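Local coordinates for protein putative trimethylamine methyltransferase (Rhizobium meliloti, PDB 4YYC) that is probably a methyltransferase related to the enzymes that act on trimethylamine, at residues Val286-Leu294 / Glu335-Leu346; Pro42-Glu50 / Asn127-Phe137. All blocks are in the same frame, centred on the assembly; numbering follows the deposited sequence.

Interaction 1 (Val286-Leu294 / Glu335-Leu346); sequences VAGTLTQIL and EPSLVSYGAAQL
Two successive outer helices of the α/β (TIM-type) barrel pack together here by knobs-into-holes, Leu290 of Val286-Leu294 and Val339 of Glu335-Leu346 being the reciprocal knobs. The strand between them in sequence, 313-322, lies beneath and touches Ile293 and Leu294. The helix axes cross at -43° with 9.4 Å between them. Leu290 reaches across with one branch: CD2 drops into the hole framed by Val339, Gly342, Ala343 and Leu346, coming within 3.2 Å of Val339 O and 3.8 Å of Ala343 CB. Gly342 leaves room for the other branch, since a beta carbon there would collide with Leu290 CD1. In return, the two methyls of Val339 fill the space between Val286, Thr289, Leu290 and Ile293. CG1 lies anti to the backbone N (chi1 167°), which brings it to Ile293 CD1 at 3.6 Å, while CG2 meets both Thr289 CG2 and Val286 CG1 at 3.9 Å. Thr289 meets the other helix chiefly with its methyl, its hydroxyl being bonded to Ser282 and neighbouring groups. Val286 slides past Val339, its CG1 also touching Leu338 CB and its CG2 lying near the Glu335 backbone; Val424 of the second subunit packs on it as well. With an alanine here both CG methyls are gone, which is likely to leave a gap beside Val339 CG2, which Thr289 still touches, and Leu338 CB without its partner, close to the subunit interface. Farther along, where the axes have diverged, two leucine methyls still touch, Leu294 CD2 to Leu346 CD2 at 4.3 Å.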
ATOM      1  N   VAL A 286      -2.271 -20.000  -0.208  1.00 21.80           N
ATOM      2  CA  VAL A 286      -1.187 -19.302   0.474  1.00 21.05           C
ATOM      3  C   VAL A 286      -0.372 -20.293   1.298  1.00 20.98           C
ATOM      4  O   VAL A 286       0.859 -20.358   1.163  1.00 21.03           O
ATOM      5  CB  VAL A 286      -1.725 -18.153   1.344  1.00 21.20           C
ATOM      6  CG1 VAL A 286      -0.607 -17.545   2.211  1.00 21.00           C
ATOM      7  CG2 VAL A 286      -2.330 -17.121   0.421  1.00 21.13           C
ATOM      8  N   ALA A 287      -1.045 -21.086   2.131  1.00 21.23           N
ATOM      9  CA  ALA A 287      -0.337 -22.011   2.964  1.00 20.59           C
ATOM     10  C   ALA A 287       0.478 -23.058   2.176  1.00 20.50           C
ATOM     11  O   ALA A 287       1.615 -23.352   2.539  1.00 19.76           O
ATOM     12  CB  ALA A 287      -1.246 -22.716   3.919  1.00 21.59           C
ATOM     13  N   GLY A 288      -0.084 -23.588   1.098  1.00 20.27           N
ATOM     14  CA  GLY A 288       0.646 -24.546   0.283  1.00 20.32           C
ATOM     15  C   GLY A 288       1.834 -23.934  -0.427  1.00 19.62           C
ATOM     16  O   GLY A 288       2.898 -24.573  -0.526  1.00 19.94           O
ATOM     17  N   THR A 289       1.653 -22.710  -0.911  1.00 19.33           N
ATOM     18  CA  THR A 289       2.721 -21.969  -1.543  1.00 18.56           C
ATOM     19  C   THR A 289       3.866 -21.728  -0.538  1.00 18.45           C
ATOM     20  O   THR A 289       5.020 -21.952  -0.874  1.00 18.01           O
ATOM     21  CB  THR A 289       2.197 -20.642  -2.117  1.00 18.13           C
ATOM     22  OG1 THR A 289       1.321 -20.930  -3.220  1.00 18.72           O
ATOM     23  CG2 THR A 289       3.306 -19.730  -2.608  1.00 17.44           C
ATOM     24  N   LEU A 290       3.538 -21.260   0.661  1.00 18.70           N
ATOM     25  CA  LEU A 290       4.562 -21.040   1.680  1.00 19.18           C
ATOM     26  C   LEU A 290       5.340 -22.302   2.030  1.00 18.86           C
ATOM     27  O   LEU A 290       6.529 -22.256   2.274  1.00 18.77           O
ATOM     28  CB  LEU A 290       3.976 -20.495   2.979  1.00 20.41           C
ATOM     29  CG  LEU A 290       3.646 -19.020   2.928  1.00 21.39           C
ATOM     30  CD1 LEU A 290       2.900 -18.637   4.180  1.00 22.97           C
ATOM     31  CD2 LEU A 290       4.902 -18.164   2.752  1.00 21.57           C
ATOM     32  N   THR A 291       4.639 -23.429   2.164  1.00 18.97           N
ATOM     33  CA  THR A 291       5.286 -24.672   2.471  1.00 19.51           C
ATOM     34  C   THR A 291       6.306 -25.024   1.377  1.00 18.60           C
ATOM     35  O   THR A 291       7.439 -25.431   1.658  1.00 18.49           O
ATOM     36  CB  THR A 291       4.209 -25.767   2.580  1.00 20.64           C
ATOM     37  OG1 THR A 291       3.331 -25.392   3.646  1.00 21.59           O
ATOM     38  CG2 THR A 291       4.806 -27.079   2.841  1.00 21.44           C
ATOM     39  N   GLN A 292       5.875 -24.911   0.122  1.00 18.45           N
ATOM     40  CA  GLN A 292       6.788 -25.234  -0.983  1.00 18.33           C
ATOM     41  C   GLN A 292       7.985 -24.280  -1.024  1.00 17.91           C
ATOM     42  O   GLN A 292       9.124 -24.695  -1.232  1.00 17.55           O
ATOM     43  CB  GLN A 292       6.071 -25.218  -2.309  1.00 18.88           C
ATOM     44  CG  GLN A 292       6.846 -25.933  -3.406  1.00 19.12           C
ATOM     45  CD  GLN A 292       6.145 -25.696  -4.732  1.00 19.63           C
ATOM     46  OE1 GLN A 292       5.086 -26.230  -4.955  1.00 20.45           O
ATOM     47  NE2 GLN A 292       6.722 -24.861  -5.599  1.00 18.86           N
ATOM     48  N   ILE A 293       7.711 -23.000  -0.849  1.00 17.56           N
ATOM     49  CA  ILE A 293       8.772 -22.014  -0.775  1.00 17.23           C
ATOM     50  C   ILE A 293       9.815 -22.357   0.283  1.00 16.88           C
ATOM     51  O   ILE A 293      11.024 -22.343   0.021  1.00 16.59           O
ATOM     52  CB  ILE A 293       8.209 -20.598  -0.514  1.00 17.44           C
ATOM     53  CG1 ILE A 293       7.548 -20.077  -1.790  1.00 17.97           C
ATOM     54  CG2 ILE A 293       9.316 -19.656  -0.070  1.00 17.71           C
ATOM     55  CD1 ILE A 293       6.661 -18.861  -1.513  1.00 18.53           C
ATOM     56  N   LEU A 294       9.346 -22.681   1.480  1.00 16.94           N
ATOM     57  CA  LEU A 294      10.256 -22.941   2.577  1.00 17.13           C
ATOM     58  C   LEU A 294      11.096 -24.187   2.276  1.00 17.14           C
ATOM     59  O   LEU A 294      12.302 -24.202   2.552  1.00 17.32           O
ATOM     60  CB  LEU A 294       9.497 -23.057   3.913  1.00 17.70           C
ATOM     61  CG  LEU A 294      10.353 -23.371   5.138  1.00 18.47           C
ATOM     62  CD1 LEU A 294      11.438 -22.316   5.335  1.00 18.54           C
ATOM     63  CD2 LEU A 294       9.436 -23.464   6.365  1.00 19.06           C
ATOM     64  N   GLU A 335      -3.287 -12.544  -2.434  1.00 21.10           N
ATOM     65  CA  GLU A 335      -2.609 -13.815  -2.133  1.00 22.29           C
ATOM     66  C   GLU A 335      -1.062 -13.660  -2.147  1.00 19.88           C
ATOM     67  O   GLU A 335      -0.415 -14.035  -1.152  1.00 19.61           O
ATOM     68  CB  GLU A 335      -3.128 -14.917  -3.039  1.00 24.82           C
ATOM     69  CG  GLU A 335      -4.635 -15.145  -2.889  1.00 29.31           C
ATOM     70  CD  GLU A 335      -5.611 -14.125  -3.588  1.00 31.09           C
ATOM     71  OE1 GLU A 335      -5.231 -13.290  -4.477  1.00 29.56           O
ATOM     72  OE2 GLU A 335      -6.839 -14.139  -3.255  1.00 36.96           O
ATOM     73  N   PRO A 336      -0.464 -12.993  -3.169  1.00 18.50           N
ATOM     74  CA  PRO A 336       0.976 -12.801  -3.135  1.00 17.30           C
ATOM     75  C   PRO A 336       1.461 -11.954  -1.954  1.00 17.09           C
ATOM     76  O   PRO A 336       2.550 -12.190  -1.432  1.00 16.33           O
ATOM     77  CB  PRO A 336       1.315 -12.106  -4.473  1.00 17.06           C
ATOM     78  CG  PRO A 336       0.161 -12.423  -5.354  1.00 18.08           C
ATOM     79  CD  PRO A 336      -1.034 -12.630  -4.483  1.00 18.89           C
ATOM     80  N   SER A 337       0.647 -11.007  -1.499  1.00 14.47           N
ATOM     81  CA  SER A 337       1.044 -10.203  -0.354  1.00 14.90           C
ATOM     82  C   SER A 337       1.059 -11.064   0.909  1.00 15.18           C
ATOM     83  O   SER A 337       1.973 -10.970   1.729  1.00 15.24           O
ATOM     84  CB  SER A 337       0.156  -8.973  -0.153  1.00 15.71           C
ATOM     85  OG  SER A 337       0.528  -7.973  -1.110  1.00 16.79           O
ATOM     86  N   LEU A 338       0.043 -11.873   1.083  1.00 15.71           N
ATOM     87  CA  LEU A 338      -0.012 -12.746   2.252  1.00 15.94           C
ATOM     88  C   LEU A 338       1.117 -13.759   2.251  1.00 16.29           C
ATOM     89  O   LEU A 338       1.761 -13.993   3.285  1.00 16.33           O
ATOM     90  CB  LEU A 338      -1.349 -13.502   2.325  1.00 16.74           C
ATOM     91  CG  LEU A 338      -2.545 -12.583   2.604  1.00 17.18           C
ATOM     92  CD1 LEU A 338      -3.859 -13.350   2.400  1.00 18.39           C
ATOM     93  CD2 LEU A 338      -2.532 -11.907   3.946  1.00 17.75           C
ATOM     94  N   VAL A 339       1.370 -14.348   1.104  1.00 16.06           N
ATOM     95  CA  VAL A 339       2.544 -15.246   0.954  1.00 16.40           C
ATOM     96  C   VAL A 339       3.827 -14.515   1.385  1.00 16.40           C
ATOM     97  O   VAL A 339       4.612 -15.024   2.180  1.00 16.64           O
ATOM     98  CB  VAL A 339       2.721 -15.728  -0.502  1.00 16.51           C
ATOM     99  CG1 VAL A 339       4.095 -16.383  -0.761  1.00 16.91           C
ATOM    100  CG2 VAL A 339       1.598 -16.687  -0.893  1.00 17.00           C
ATOM    101  N   SER A 340       4.041 -13.314   0.870  1.00 16.33           N
ATOM    102  CA  SER A 340       5.284 -12.636   1.162  1.00 17.27           C
ATOM    103  C   SER A 340       5.415 -12.160   2.590  1.00 16.19           C
ATOM    104  O   SER A 340       6.512 -12.228   3.187  1.00 16.05           O
ATOM    105  CB  SER A 340       5.543 -11.504   0.192  1.00 18.35           C
ATOM    106  OG  SER A 340       5.792 -12.042  -1.087  1.00 22.69           O
ATOM    107  N   TYR A 341       4.314 -11.712   3.198  1.00 15.51           N
ATOM    108  CA  TYR A 341       4.376 -11.368   4.625  1.00 15.29           C
ATOM    109  C   TYR A 341       4.753 -12.602   5.443  1.00 15.50           C
ATOM    110  O   TYR A 341       5.557 -12.531   6.355  1.00 15.67           O
ATOM    111  CB  TYR A 341       3.034 -10.844   5.150  1.00 15.22           C
ATOM    112  CG  TYR A 341       2.691  -9.388   4.881  1.00 14.82           C
ATOM    113  CD1 TYR A 341       3.533  -8.353   5.307  1.00 14.96           C
ATOM    114  CD2 TYR A 341       1.519  -9.035   4.222  1.00 14.81           C
ATOM    115  CE1 TYR A 341       3.187  -7.027   5.129  1.00 14.70           C
ATOM    116  CE2 TYR A 341       1.204  -7.700   4.001  1.00 14.45           C
ATOM    117  CZ  TYR A 341       2.029  -6.717   4.464  1.00 14.35           C
ATOM    118  OH  TYR A 341       1.747  -5.391   4.254  1.00 14.77           O
ATOM    119  N   GLY A 342       4.126 -13.731   5.130  1.00 15.35           N
ATOM    120  CA  GLY A 342       4.367 -14.966   5.818  1.00 15.97           C
ATOM    121  C   GLY A 342       5.786 -15.476   5.592  1.00 16.07           C
ATOM    122  O   GLY A 342       6.469 -15.955   6.529  1.00 16.97           O
ATOM    123  N   ALA A 343       6.244 -15.366   4.368  1.00 15.76           N
ATOM    124  CA  ALA A 343       7.581 -15.864   4.033  1.00 15.69           C
ATOM    125  C   ALA A 343       8.638 -15.058   4.812  1.00 15.57           C
ATOM    126  O   ALA A 343       9.662 -15.586   5.277  1.00 16.21           O
ATOM    127  CB  ALA A 343       7.823 -15.794   2.531  1.00 15.66           C
ATOM    128  N   ALA A 344       8.422 -13.763   4.963  1.00 15.36           N
ATOM    129  CA  ALA A 344       9.340 -12.944   5.769  1.00 15.46           C
ATOM    130  C   ALA A 344       9.441 -13.421   7.218  1.00 15.95           C
ATOM    131  O   ALA A 344      10.540 -13.472   7.793  1.00 16.05           O
ATOM    132  CB  ALA A 344       8.908 -11.486   5.738  1.00 15.13           C
ATOM    133  N   GLN A 345       8.305 -13.803   7.797  1.00 16.19           N
ATOM    134  CA  GLN A 345       8.295 -14.373   9.107  1.00 16.95           C
ATOM    135  C   GLN A 345       9.120 -15.648   9.157  1.00 17.12           C
ATOM    136  O   GLN A 345       9.935 -15.826  10.090  1.00 17.70           O
ATOM    137  CB  GLN A 345       6.872 -14.682   9.598  1.00 17.40           C
ATOM    138  CG  GLN A 345       6.013 -13.454   9.757  1.00 17.59           C
ATOM    139  CD  GLN A 345       4.623 -13.775  10.272  1.00 18.02           C
ATOM    140  OE1 GLN A 345       3.644 -13.736   9.513  1.00 18.31           O
ATOM    141  NE2 GLN A 345       4.549 -14.142  11.529  1.00 19.48           N
ATOM    142  N   LEU A 346       8.923 -16.512   8.174  1.00 16.80           N
ATOM    143  CA  LEU A 346       9.684 -17.791   8.119  1.00 17.43           C
ATOM    144  C   LEU A 346      11.167 -17.568   7.924  1.00 17.10           C
ATOM    145  O   LEU A 346      12.000 -18.295   8.480  1.00 17.30           O
ATOM    146  CB  LEU A 346       9.134 -18.676   7.016  1.00 17.62           C
ATOM    147  CG  LEU A 346       7.706 -19.157   7.286  1.00 18.48           C
ATOM    148  CD1 LEU A 346       7.150 -19.700   5.975  1.00 18.90           C
ATOM    149  CD2 LEU A 346       7.610 -20.142   8.426  1.00 19.40           C
TER

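Interaction 2 (Pro42-Glu50 / Asn127-Phe137); sequences PYIQRRIRE and NAQIGGKATVF
Arg46 lays its guanidinium flat over the Lys133 carbonyl, whose O sits 3.2 Å above the centre of the group's plane, while its edge meets Thr135 OG1 and two other carbonyls. A bend at chi3 (-83°) folds the group back over this carbonyl, which also accepts from Arg46 N. NE points almost straight at Thr135 OG1, 2.8 Å away and in the guanidinium plane. NH1 splits between two carbonyls: Gly132 O takes it on a lone pair at 3.0 Å, whereas Ala134 O is met from above its plane at 2.9 Å. Both lie in the type II' turn Gly131-Ala134, which leads into strand 134-137, the middle of a small mixed sheet between Ile44-Gln45 (antiparallel) and 388-389. At the other end of the pairing, Tyr43 turns a ring face to Gln129 CB, which lies 4.0 Å from the Tyr43 ring centroid in a CH-pi contact, while Ala134 CB approaches Tyr43 CD2 obliquely. Ile44 lies side by side with Thr135 and extends CD1 to Phe137 CE2 at 3.5 Å. Lys133 crosses Glu50 at about a right angle in a long salt bridge, NZ to OE2 3.3 Å. A water joins the same Glu50 OE2 to Arg46 NH2 and Gly132 O. Thr135 OG1 also bonds to Thr386 O. A buried arginine thus shares Gly132 O and Ala134 O with Asn387, while Glu50 probably offsets the charges of Arg46 and Lys133.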
ATOM      1  N   PRO A  42      21.885   6.426   2.208  1.00 21.98           N
ATOM      2  CA  PRO A  42      22.320   5.063   2.484  1.00 21.29           C
ATOM      3  C   PRO A  42      21.132   4.147   2.704  1.00 20.36           C
ATOM      4  O   PRO A  42      19.975   4.594   2.727  1.00 19.74           O
ATOM      5  CB  PRO A  42      23.117   5.205   3.769  1.00 22.76           C
ATOM      6  CG  PRO A  42      22.471   6.323   4.425  1.00 23.11           C
ATOM      7  CD  PRO A  42      22.043   7.297   3.365  1.00 23.10           C
ATOM      8  N   TYR A  43      21.415   2.864   2.790  1.00 19.25           N
ATOM      9  CA  TYR A  43      20.403   1.851   3.019  1.00 18.45           C
ATOM     10  C   TYR A  43      19.473   2.229   4.170  1.00 17.91           C
ATOM     11  O   TYR A  43      19.882   2.853   5.133  1.00 18.68           O
ATOM     12  CB  TYR A  43      21.033   0.472   3.245  1.00 18.51           C
ATOM     13  CG  TYR A  43      21.817   0.310   4.496  1.00 19.47           C
ATOM     14  CD1 TYR A  43      23.159   0.662   4.554  1.00 20.37           C
ATOM     15  CD2 TYR A  43      21.221  -0.157   5.669  1.00 19.97           C
ATOM     16  CE1 TYR A  43      23.870   0.518   5.717  1.00 21.35           C
ATOM     17  CE2 TYR A  43      21.934  -0.290   6.838  1.00 20.97           C
ATOM     18  CZ  TYR A  43      23.255   0.047   6.848  1.00 21.68           C
ATOM     19  OH  TYR A  43      23.995  -0.078   8.011  1.00 23.89           O
ATOM     20  N   ILE A  44      18.229   1.809   4.042  1.00 16.95           N
ATOM     21  CA  ILE A  44      17.230   2.048   5.080  1.00 17.12           C
ATOM     22  C   ILE A  44      17.540   1.216   6.334  1.00 17.70           C
ATOM     23  O   ILE A  44      17.811   0.019   6.236  1.00 16.84           O
ATOM     24  CB  ILE A  44      15.824   1.631   4.574  1.00 16.99           C
ATOM     25  CG1 ILE A  44      15.366   2.594   3.457  1.00 17.01           C
ATOM     26  CG2 ILE A  44      14.852   1.582   5.716  1.00 17.47           C
ATOM     27  CD1 ILE A  44      14.258   2.045   2.638  1.00 16.83           C
ATOM     28  N   GLN A  45      17.450   1.862   7.501  1.00 18.43           N
ATOM     29  CA  GLN A  45      17.456   1.152   8.775  1.00 19.69           C
ATOM     30  C   GLN A  45      16.057   1.333   9.341  1.00 19.37           C
ATOM     31  O   GLN A  45      15.716   2.421   9.803  1.00 19.91           O
ATOM     32  CB  GLN A  45      18.490   1.720   9.743  1.00 21.66           C
ATOM     33  CG  GLN A  45      19.876   1.447   9.260  1.00 23.69           C
ATOM     34  CD  GLN A  45      20.938   1.987  10.178  1.00 26.30           C
ATOM     35  OE1 GLN A  45      20.852   1.848  11.413  1.00 29.79           O
ATOM     36  NE2 GLN A  45      21.976   2.566   9.596  1.00 27.98           N
ATOM     37  N   ARG A  46      15.248   0.278   9.303  1.00 18.96           N
ATOM     38  CA  ARG A  46      13.855   0.374   9.750  1.00 19.16           C
ATOM     39  C   ARG A  46      13.720   0.570  11.233  1.00 20.63           C
ATOM     40  O   ARG A  46      14.354  -0.160  12.000  1.00 20.62           O
ATOM     41  CB  ARG A  46      13.048  -0.884   9.339  1.00 18.71           C
ATOM     42  CG  ARG A  46      12.660  -0.919   7.871  1.00 18.28           C
ATOM     43  CD  ARG A  46      12.035  -2.245   7.484  1.00 18.08           C
ATOM     44  NE  ARG A  46      13.076  -3.250   7.204  1.00 19.09           N
ATOM     45  CZ  ARG A  46      13.438  -4.267   7.992  1.00 19.17           C
ATOM     46  NH1 ARG A  46      14.405  -5.049   7.580  1.00 19.22           N
ATOM     47  NH2 ARG A  46      12.858  -4.516   9.166  1.00 19.96           N
ATOM     48  N   ARG A  47      12.946   1.591  11.622  1.00 21.18           N
ATOM     49  CA  ARG A  47      12.615   1.854  13.025  0.50 22.85           C
ATOM     50  C   ARG A  47      11.202   1.371  13.301  1.00 22.67           C
ATOM     51  O   ARG A  47      10.788   1.288  14.454  1.00 24.78           O
ATOM     52  CB  ARG A  47      12.720   3.344  13.351  0.50 24.50           C
ATOM     53  CG  ARG A  47      14.038   4.012  12.994  0.50 25.90           C
ATOM     54  CD  ARG A  47      15.223   3.307  13.598  0.50 27.82           C
ATOM     55  NE  ARG A  47      16.444   4.069  13.367  0.50 30.16           N
ATOM     56  CZ  ARG A  47      17.649   3.525  13.273  0.50 30.91           C
ATOM     57  NH1 ARG A  47      18.697   4.295  13.053  0.50 32.24           N
ATOM     58  NH2 ARG A  47      17.796   2.214  13.394  0.50 31.64           N
ATOM     59  N   ILE A  48      10.461   1.071  12.247  1.00 21.22           N
ATOM     60  CA  ILE A  48       9.113   0.574  12.319  1.00 21.01           C
ATOM     61  C   ILE A  48       9.140  -0.951  12.446  1.00 20.84           C
ATOM     62  O   ILE A  48      10.169  -1.593  12.167  1.00 20.16           O
ATOM     63  CB  ILE A  48       8.267   1.009  11.087  1.00 20.99           C
ATOM     64  CG1 ILE A  48       8.906   0.557   9.783  1.00 20.75           C
ATOM     65  CG2 ILE A  48       8.137   2.526  11.064  1.00 21.55           C
ATOM     66  CD1 ILE A  48       7.981   0.827   8.591  1.00 20.83           C
ATOM     67  N   ARG A  49       8.012  -1.517  12.881  1.00 21.27           N
ATOM     68  CA  ARG A  49       7.789  -2.944  13.135  0.50 21.65           C
ATOM     69  C   ARG A  49       7.499  -3.728  11.881  1.00 20.68           C
ATOM     70  O   ARG A  49       7.004  -3.147  10.884  1.00 19.70           O
ATOM     71  CB  ARG A  49       6.542  -3.134  14.029  0.50 23.18           C
ATOM     72  CG  ARG A  49       6.717  -2.624  15.418  0.50 24.89           C
ATOM     73  CD  ARG A  49       5.435  -2.771  16.190  0.50 26.63           C
ATOM     74  NE  ARG A  49       5.363  -1.671  17.119  0.50 28.74           N
ATOM     75  CZ  ARG A  49       4.611  -1.660  18.196  0.50 30.43           C
ATOM     76  NH1 ARG A  49       3.868  -2.716  18.489  0.50 31.35           N
ATOM     77  NH2 ARG A  49       4.615  -0.599  18.975  0.50 31.58           N
ATOM     78  N   GLU A  50       7.763  -5.038  11.922  1.00 19.99           N
ATOM     79  CA  GLU A  50       7.361  -5.956  10.845  1.00 19.58           C
ATOM     80  C   GLU A  50       5.899  -6.374  11.015  1.00 19.42           C
ATOM     81  O   GLU A  50       5.439  -6.650  12.129  1.00 20.25           O
ATOM     82  CB  GLU A  50       8.248  -7.206  10.806  1.00 20.31           C
ATOM     83  CG  GLU A  50       9.743  -6.872  10.785  1.00 21.35           C
ATOM     84  CD  GLU A  50      10.391  -6.852  12.182  1.00 23.82           C
ATOM     85  OE1 GLU A  50       9.730  -6.534  13.216  1.00 25.47           O
ATOM     86  OE2 GLU A  50      11.598  -7.172  12.248  1.00 27.23           O
ATOM     87  N   ASN A 127      28.336   1.191   0.895  1.00 20.88           N
ATOM     88  CA  ASN A 127      28.151  -0.164   1.422  1.00 20.14           C
ATOM     89  C   ASN A 127      26.730  -0.305   1.962  1.00 19.54           C
ATOM     90  O   ASN A 127      26.185   0.663   2.490  1.00 19.66           O
ATOM     91  CB  ASN A 127      29.112  -0.452   2.582  1.00 20.55           C
ATOM     92  CG  ASN A 127      30.561  -0.628   2.150  1.00 21.40           C
ATOM     93  OD1 ASN A 127      30.914  -0.624   0.961  1.00 21.35           O
ATOM     94  ND2 ASN A 127      31.441  -0.742   3.156  1.00 22.23           N
ATOM     95  N   ALA A 128      26.153  -1.502   1.854  1.00 19.14           N
ATOM     96  CA  ALA A 128      24.767  -1.752   2.300  1.00 18.80           C
ATOM     97  C   ALA A 128      24.723  -2.952   3.197  1.00 18.96           C
ATOM     98  O   ALA A 128      25.313  -3.967   2.887  1.00 19.51           O
ATOM     99  CB  ALA A 128      23.857  -1.985   1.122  1.00 18.44           C
ATOM    100  N   GLN A 129      24.022  -2.848   4.299  1.00 18.94           N
ATOM    101  CA  GLN A 129      23.784  -3.991   5.148  1.00 19.35           C
ATOM    102  C   GLN A 129      22.724  -4.861   4.530  1.00 17.69           C
ATOM    103  O   GLN A 129      21.655  -4.358   4.211  1.00 16.42           O
ATOM    104  CB  GLN A 129      23.356  -3.595   6.579  1.00 21.56           C
ATOM    105  CG  GLN A 129      23.063  -4.811   7.462  1.00 23.58           C
ATOM    106  CD  GLN A 129      22.701  -4.441   8.882  1.00 25.76           C
ATOM    107  OE1 GLN A 129      23.538  -3.828   9.556  1.00 29.04           O
ATOM    108  NE2 GLN A 129      21.481  -4.833   9.386  1.00 25.25           N
ATOM    109  N   ILE A 130      22.964  -6.175   4.532  1.00 16.94           N
ATOM    110  CA  ILE A 130      21.961  -7.146   4.105  1.00 16.50           C
ATOM    111  C   ILE A 130      21.573  -7.981   5.316  1.00 16.74           C
ATOM    112  O   ILE A 130      22.392  -8.705   5.854  1.00 17.76           O
ATOM    113  CB  ILE A 130      22.509  -8.038   2.966  1.00 16.45           C
ATOM    114  CG1 ILE A 130      22.649  -7.210   1.668  1.00 16.28           C
ATOM    115  CG2 ILE A 130      21.589  -9.204   2.675  1.00 16.28           C
ATOM    116  CD1 ILE A 130      21.356  -6.733   1.024  1.00 16.00           C
ATOM    117  N   GLY A 131      20.322  -7.816   5.781  1.00 16.52           N
ATOM    118  CA  GLY A 131      19.833  -8.525   6.950  1.00 16.69           C
ATOM    119  C   GLY A 131      19.391  -7.605   8.063  1.00 16.81           C
ATOM    120  O   GLY A 131      19.587  -6.375   8.025  1.00 16.78           O
ATOM    121  N   GLY A 132      18.752  -8.207   9.053  1.00 17.11           N
ATOM    122  CA  GLY A 132      18.283  -7.490  10.226  1.00 17.78           C
ATOM    123  C   GLY A 132      17.253  -6.444   9.917  1.00 17.77           C
ATOM    124  O   GLY A 132      16.337  -6.688   9.132  1.00 16.93           O
ATOM    125  N   LYS A 133      17.464  -5.248  10.464  1.00 18.39           N
ATOM    126  CA  LYS A 133      16.530  -4.122  10.251  1.00 18.77           C
ATOM    127  C   LYS A 133      16.754  -3.336   8.974  1.00 17.66           C
ATOM    128  O   LYS A 133      16.058  -2.384   8.722  1.00 17.49           O
ATOM    129  CB  LYS A 133      16.548  -3.163  11.474  1.00 20.87           C
ATOM    130  CG  LYS A 133      16.138  -3.808  12.792  1.00 23.33           C
ATOM    131  CD  LYS A 133      14.697  -4.271  12.755  1.00 25.70           C
ATOM    132  CE  LYS A 133      14.284  -4.823  14.095  1.00 28.47           C
ATOM    133  NZ  LYS A 133      12.822  -4.871  14.255  1.00 30.17           N
ATOM    134  N   ALA A 134      17.680  -3.762   8.134  1.00 16.52           N
ATOM    135  CA  ALA A 134      18.036  -3.001   6.953  1.00 15.85           C
ATOM    136  C   ALA A 134      17.125  -3.335   5.779  1.00 15.09           C
ATOM    137  O   ALA A 134      16.590  -4.455   5.701  1.00 14.86           O
ATOM    138  CB  ALA A 134      19.487  -3.273   6.584  1.00 15.98           C
ATOM    139  N   THR A 135      16.964  -2.364   4.893  1.00 14.67           N
ATOM    140  CA  THR A 135      16.248  -2.568   3.615  1.00 14.33           C
ATOM    141  C   THR A 135      17.061  -1.911   2.521  1.00 14.54           C
ATOM    142  O   THR A 135      17.457  -0.753   2.633  1.00 14.71           O
ATOM    143  CB  THR A 135      14.808  -2.010   3.671  1.00 14.48           C
ATOM    144  OG1 THR A 135      14.038  -2.788   4.585  1.00 14.80           O
ATOM    145  CG2 THR A 135      14.124  -2.064   2.301  1.00 14.35           C
ATOM    146  N   VAL A 136      17.322  -2.696   1.454  1.00 14.04           N
ATOM    147  CA  VAL A 136      18.147  -2.271   0.340  1.00 14.01           C
ATOM    148  C   VAL A 136      17.333  -2.451  -0.946  1.00 13.86           C
ATOM    149  O   VAL A 136      16.947  -3.560  -1.295  1.00 14.29           O
ATOM    150  CB  VAL A 136      19.414  -3.159   0.280  1.00 14.08           C
ATOM    151  CG1 VAL A 136      20.260  -2.852  -0.932  1.00 14.20           C
ATOM    152  CG2 VAL A 136      20.232  -2.990   1.559  1.00 14.68           C
ATOM    153  N   PHE A 137      17.159  -1.360  -1.692  1.00 13.88           N
ATOM    154  CA  PHE A 137      16.414  -1.359  -2.941  1.00 13.73           C
ATOM    155  C   PHE A 137      17.365  -1.528  -4.124  1.00 14.10           C
ATOM    156  O   PHE A 137      18.388  -0.823  -4.228  1.00 14.59           O
ATOM    157  CB  PHE A 137      15.661  -0.063  -3.134  1.00 13.98           C
ATOM    158  CG  PHE A 137      14.556   0.165  -2.147  1.00 13.89           C
ATOM    159  CD1 PHE A 137      13.701  -0.841  -1.790  1.00 13.95           C
ATOM    160  CD2 PHE A 137      14.339   1.449  -1.619  1.00 14.52           C
ATOM    161  CE1 PHE A 137      12.638  -0.587  -0.901  1.00 14.29           C
ATOM    162  CE2 PHE A 137      13.286   1.700  -0.748  1.00 14.58           C
ATOM    163  CZ  PHE A 137      12.445   0.685  -0.384  1.00 14.45           C
TER
HETATM  164  O   HOH W   1      23.781   2.023   1.438  1.00 24.49           O
HETATM  165  O   HOH W   2      22.806  -1.230  10.129  1.00 33.40           O
HETATM  166  O   HOH W   3      13.388  -7.046  10.391  1.00 23.10           O
HETATM  167  O   HOH W   4      12.394  -2.180  13.948  1.00 48.14           O

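Interaction 1 is buried apolar packing between barrel helices, whereas interaction 2 is only partly buried and relies on polar groups, an arginine and several waters serving a turn whose tip is exposed. The centres lie 21 Å apart and the segments do not touch, but the chain joins them: soon after Glu50, Tyr51 packs edge-to-face on Tyr341, and Val53 and Leu54 bond through their backbone N to Gln345, both on the helix carrying 335-346. Each contact also borders the second subunit, through Glu335 with its Lys419 in interaction 1 and Arg49 with its Glu52 in interaction 2. Charge thus appears at the interface in both, but inside the contact only in interaction 2.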